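Local coordinates for VAO-type flavoprotein oxidase VAO615 (PDB 6F72) that binds one FAD bicovalently per subunit and is probably an oxidoreductase that reacts rapidly with oxygen when reduced, its substrate still unidentified, at residues S87-V92 with A402-A407. Residues are numbered along the deposited sequence; the frame is centred on the assembly and turned at random.
Sequences STITHV and APYGNA. With FAD (flavin-adenine dinucleotide), chain E.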
ATOM      1  N   SER A  87       5.839  -1.399  11.197  1.00 27.49           N
ATOM      2  CA  SER A  87       6.505  -1.608   9.896  1.00 27.07           C
ATOM      3  C   SER A  87       7.984  -1.279  10.079  1.00 27.60           C
ATOM      4  O   SER A  87       8.378  -0.113  10.137  1.00 28.18           O
ATOM      5  CB  SER A  87       5.863  -0.761   8.785  1.00 26.68           C
ATOM      6  OG  SER A  87       4.468  -1.002   8.711  1.00 26.27           O
ATOM      7  N   THR A  88       8.788  -2.324  10.226  1.00 27.62           N
ATOM      8  CA  THR A  88      10.224  -2.175  10.474  1.00 28.23           C
ATOM      9  C   THR A  88      11.017  -2.785   9.341  1.00 27.97           C
ATOM     10  O   THR A  88      10.558  -3.729   8.676  1.00 27.26           O
ATOM     11  CB  THR A  88      10.664  -2.908  11.754  1.00 28.63           C
ATOM     12  OG1 THR A  88      10.381  -4.305  11.607  1.00 28.08           O
ATOM     13  CG2 THR A  88       9.973  -2.331  12.992  1.00 29.04           C
ATOM     14  N   ILE A  89      12.227  -2.268   9.162  1.00 28.67           N
ATOM     15  CA  ILE A  89      13.134  -2.749   8.124  1.00 28.78           C
ATOM     16  C   ILE A  89      13.526  -4.209   8.390  1.00 28.92           C
ATOM     17  O   ILE A  89      13.674  -4.998   7.462  1.00 28.63           O
ATOM     18  CB  ILE A  89      14.342  -1.782   7.932  1.00 29.37           C
ATOM     19  CG1 ILE A  89      15.112  -2.080   6.637  1.00 29.20           C
ATOM     20  CG2 ILE A  89      15.264  -1.776   9.146  1.00 30.25           C
ATOM     21  CD1 ILE A  89      14.398  -1.686   5.361  1.00 28.51           C
ATOM     22  N   THR A  90      13.633  -4.554   9.672  1.00 29.63           N
ATOM     23  CA  THR A  90      13.944  -5.911  10.145  1.00 29.92           C
ATOM     24  C   THR A  90      12.961  -6.948   9.572  1.00 29.23           C
ATOM     25  O   THR A  90      13.368  -7.966   9.001  1.00 29.30           O
ATOM     26  CB  THR A  90      13.975  -5.936  11.698  1.00 30.59           C
ATOM     27  OG1 THR A  90      15.035  -5.082  12.147  1.00 31.53           O
ATOM     28  CG2 THR A  90      14.222  -7.346  12.253  1.00 30.73           C
ATOM     29  N   HIS A  91      11.673  -6.658   9.715  1.00 28.73           N
ATOM     30  CA  HIS A  91      10.610  -7.507   9.213  1.00 28.04           C
ATOM     31  C   HIS A  91      10.534  -7.530   7.683  1.00 27.33           C
ATOM     32  O   HIS A  91      10.308  -8.585   7.063  1.00 26.87           O
ATOM     33  CB  HIS A  91       9.296  -7.004   9.775  1.00 28.15           C
ATOM     34  CG  HIS A  91       8.387  -8.093  10.240  1.00 28.15           C
ATOM     35  ND1 HIS A  91       7.478  -7.911  11.260  1.00 28.35           N
ATOM     36  CD2 HIS A  91       8.253  -9.378   9.830  1.00 28.00           C
ATOM     37  CE1 HIS A  91       6.810  -9.035  11.448  1.00 28.27           C
ATOM     38  NE2 HIS A  91       7.264  -9.943  10.596  1.00 28.07           N
ATOM     39  N   VAL A  92      10.719  -6.352   7.088  1.00 27.08           N
ATOM     40  CA  VAL A  92      10.716  -6.210   5.649  1.00 26.64           C
ATOM     41  C   VAL A  92      11.891  -6.985   5.024  1.00 26.83           C
ATOM     42  O   VAL A  92      11.765  -7.468   3.897  1.00 26.59           O
ATOM     43  CB  VAL A  92      10.703  -4.712   5.236  1.00 26.70           C
ATOM     44  CG1 VAL A  92      11.131  -4.521   3.796  1.00 26.44           C
ATOM     45  CG2 VAL A  92       9.313  -4.119   5.432  1.00 26.26           C
ATOM     46  N   ALA A 402      13.620   9.607  10.449  1.00 37.30           N
ATOM     47  CA  ALA A 402      14.380   9.108   9.304  1.00 36.74           C
ATOM     48  C   ALA A 402      15.322   7.985   9.762  1.00 37.27           C
ATOM     49  O   ALA A 402      15.888   8.082  10.857  1.00 38.29           O
ATOM     50  CB  ALA A 402      15.158  10.242   8.652  1.00 36.98           C
ATOM     51  N   PRO A 403      15.496   6.927   8.957  1.00 36.64           N
ATOM     52  CA  PRO A 403      14.907   6.817   7.614  1.00 35.43           C
ATOM     53  C   PRO A 403      13.627   5.983   7.530  1.00 34.48           C
ATOM     54  O   PRO A 403      12.850   6.154   6.584  1.00 33.65           O
ATOM     55  CB  PRO A 403      16.020   6.148   6.805  1.00 35.70           C
ATOM     56  CG  PRO A 403      16.755   5.307   7.810  1.00 36.80           C
ATOM     57  CD  PRO A 403      16.640   6.007   9.137  1.00 37.30           C
ATOM     58  N   TYR A 404      13.403   5.117   8.514  1.00 34.57           N
ATOM     59  CA  TYR A 404      12.396   4.055   8.403  1.00 33.97           C
ATOM     60  C   TYR A 404      10.981   4.432   8.838  1.00 33.32           C
ATOM     61  O   TYR A 404      10.021   3.737   8.479  1.00 32.75           O
ATOM     62  CB  TYR A 404      12.855   2.795   9.147  1.00 34.69           C
ATOM     63  CG  TYR A 404      14.243   2.301   8.788  1.00 35.35           C
ATOM     64  CD1 TYR A 404      14.630   2.104   7.447  1.00 34.85           C
ATOM     65  CD2 TYR A 404      15.168   1.991   9.798  1.00 36.48           C
ATOM     66  CE1 TYR A 404      15.903   1.639   7.129  1.00 35.48           C
ATOM     67  CE2 TYR A 404      16.434   1.527   9.491  1.00 37.13           C
ATOM     68  CZ  TYR A 404      16.799   1.350   8.159  1.00 36.68           C
ATOM     69  OH  TYR A 404      18.063   0.881   7.881  1.00 37.48           O
ATOM     70  N   GLY A 405      10.856   5.527   9.587  1.00 33.44           N
ATOM     71  CA  GLY A 405       9.575   5.934  10.176  1.00 32.99           C
ATOM     72  C   GLY A 405       9.230   5.080  11.395  1.00 33.78           C
ATOM     73  O   GLY A 405      10.104   4.440  11.993  1.00 34.33           O
ATOM     74  N   ASN A 406       7.951   5.060  11.751  1.00 33.48           N
ATOM     75  CA  ASN A 406       7.480   4.301  12.905  1.00 34.30           C
ATOM     76  C   ASN A 406       6.018   3.891  12.701  1.00 33.44           C
ATOM     77  O   ASN A 406       5.204   3.942  13.634  1.00 34.05           O
ATOM     78  CB  ASN A 406       7.666   5.140  14.183  1.00 35.48           C
ATOM     79  CG  ASN A 406       7.358   4.365  15.440  1.00 36.77           C
ATOM     80  OD1 ASN A 406       7.963   3.321  15.711  1.00 38.01           O
ATOM     81  ND2 ASN A 406       6.409   4.873  16.226  1.00 37.08           N
ATOM     82  N   ALA A 407       5.699   3.462  11.482  1.00 29.23           N
ATOM     83  CA  ALA A 407       4.309   3.278  11.070  1.00 28.25           C
ATOM     84  C   ALA A 407       3.735   1.945  11.547  1.00 27.57           C
ATOM     85  O   ALA A 407       4.136   0.874  11.062  1.00 27.28           O
ATOM     86  CB  ALA A 407       4.168   3.436   9.561  1.00 27.92           C
TER
HETATM   87  PA  FAD E 601       3.887  -6.086  -1.164  1.00 27.71           P
HETATM   88  O1A FAD E 601       2.950  -6.741  -0.181  1.00 29.18           O
HETATM   89  O2A FAD E 601       5.260  -6.687  -1.276  1.00 28.96           O
HETATM   90  O5B FAD E 601       3.173  -6.072  -2.603  1.00 27.29           O
HETATM   91  C5B FAD E 601       1.795  -5.734  -2.762  1.00 25.55           C
HETATM   92  C4B FAD E 601       1.209  -6.359  -4.022  1.00 24.27           C
HETATM   93  O4B FAD E 601       1.970  -5.947  -5.161  1.00 24.31           O
HETATM   94  C3B FAD E 601       1.217  -7.875  -4.038  1.00 23.62           C
HETATM   95  O3B FAD E 601       0.029  -8.289  -4.724  1.00 22.80           O
HETATM   96  C2B FAD E 601       2.435  -8.249  -4.866  1.00 23.16           C
HETATM   97  O2B FAD E 601       2.256  -9.493  -5.547  1.00 22.94           O
HETATM   98  C1B FAD E 601       2.530  -7.085  -5.838  1.00 23.87           C
HETATM   99  N9A FAD E 601       3.910  -6.728  -6.244  1.00 23.54           N
HETATM  100  C8A FAD E 601       4.795  -6.032  -5.498  1.00 23.37           C
HETATM  101  N7A FAD E 601       5.951  -5.839  -6.182  1.00 23.09           N
HETATM  102  C5A FAD E 601       5.803  -6.411  -7.387  1.00 23.16           C
HETATM  103  C6A FAD E 601       6.644  -6.572  -8.594  1.00 22.71           C
HETATM  104  N6A FAD E 601       7.899  -6.069  -8.607  1.00 22.98           N
HETATM  105  N1A FAD E 601       6.127  -7.240  -9.650  1.00 22.39           N
HETATM  106  C2A FAD E 601       4.876  -7.752  -9.639  1.00 23.03           C
HETATM  107  N3A FAD E 601       4.050  -7.635  -8.570  1.00 23.47           N
HETATM  108  C4A FAD E 601       4.451  -6.989  -7.436  1.00 23.16           C
HETATM  109  N1  FAD E 601      -0.611   3.348   0.326  1.00 30.38           N
HETATM  110  C2  FAD E 601      -0.832   4.623  -0.082  1.00 30.63           C
HETATM  111  O2  FAD E 601      -1.386   4.819  -1.190  1.00 30.15           O
HETATM  112  N3  FAD E 601      -0.474   5.685   0.673  1.00 31.27           N
HETATM  113  C4  FAD E 601       0.111   5.577   1.877  1.00 30.35           C
HETATM  114  O4  FAD E 601       0.422   6.590   2.543  1.00 30.68           O
HETATM  115  C4X FAD E 601       0.394   4.216   2.384  1.00 29.87           C
HETATM  116  N5  FAD E 601       0.993   4.016   3.578  1.00 29.64           N
HETATM  117  C5X FAD E 601       1.248   2.760   4.047  1.00 28.29           C
HETATM  118  C6  FAD E 601       1.878   2.573   5.296  1.00 25.79           C
HETATM  119  C7  FAD E 601       2.133   1.261   5.752  1.00 25.45           C
HETATM  120  C7M FAD E 601       2.804   1.082   7.102  1.00 26.35           C
HETATM  121  C8  FAD E 601       1.749   0.071   4.908  1.00 24.56           C
HETATM  122  C8M FAD E 601       2.068  -1.374   5.264  1.00 20.20           C
HETATM  123  C9  FAD E 601       1.131   0.280   3.679  1.00 26.36           C
HETATM  124  C9A FAD E 601       0.862   1.571   3.214  1.00 27.54           C
HETATM  125  N10 FAD E 601       0.251   1.765   1.952  1.00 28.38           N
HETATM  126  C10 FAD E 601      -0.013   3.080   1.516  1.00 29.56           C
HETATM  127  C1' FAD E 601      -0.172   0.612   1.160  1.00 27.94           C
HETATM  128  C2' FAD E 601       0.627   0.231  -0.050  1.00 27.79           C
HETATM  129  O2' FAD E 601       0.345   1.183  -1.072  1.00 29.04           O
HETATM  130  C3' FAD E 601       0.121  -1.152  -0.444  1.00 26.83           C
HETATM  131  O3' FAD E 601       0.089  -2.036   0.697  1.00 27.33           O
HETATM  132  C4' FAD E 601       0.971  -1.757  -1.550  1.00 25.74           C
HETATM  133  O4' FAD E 601       0.330  -2.931  -2.053  1.00 24.49           O
HETATM  134  C5' FAD E 601       2.398  -2.041  -1.078  1.00 26.27           C
HETATM  135  O5' FAD E 601       3.153  -2.697  -2.084  1.00 27.08           O
HETATM  136  P   FAD E 601       4.563  -3.368  -1.702  1.00 26.78           P
HETATM  137  O1P FAD E 601       5.371  -2.375  -0.917  1.00 24.13           O
HETATM  138  O2P FAD E 601       5.077  -3.978  -2.986  1.00 27.14           O
HETATM  139  O3P FAD E 601       4.094  -4.558  -0.716  1.00 27.06           O
HETATM  140  O   HOH W   1       7.606   2.454   9.415  1.00 34.14           O
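S87 and A407 meet backbone to backbone where the chain enters the short helix 89-92, while segment 402-407 runs through the loop between helix 391-399 and strand 412-419. The amide S87 N gives a nearly straight bond (164°) to A407 O at 2.8 Å. S87 OG donates to that same A407 O from 3.0 Å; the two donors reach the carbonyl from opposite faces of its plane, each tilted out of it. A chi1 of -54° sets the hydroxyl beside its own backbone N, which is why both groups of S87 can share one acceptor. A water completes the bridge, donating to S87 O and Y404 O and accepting from A407 N. This end of the contact belongs to the FAD pocket of a VAO-type flavoprotein, where it joins two parts of the chain more than 300 residues apart. The 7-methyl carbon C7M of the isoalloxazine lies 3.1 Å from S87 OG and 3.7 Å from A407 CB, and S87 also touches H157, one of the two residues covalently linked to the flavin. Further out, T88 N-caps the helix, its OG1 accepting from H91 N. Two residues past S87, I89 lays CG2 over a face of the Y404 ring, a CH-pi contact 3.7 Å from the centroid and 18° off the normal, while P403 CG sits over the opposite face. CG1 of I89, anti to the backbone N, runs along the ring near CE1. F204 of helix 203-212 meets Y404 edge-to-face and also touches I89 and P403. Replacing Y404 by an alanine is likely to leave I89 CG2 and P403 CG without the ring that separates them and to open a gap beside F204.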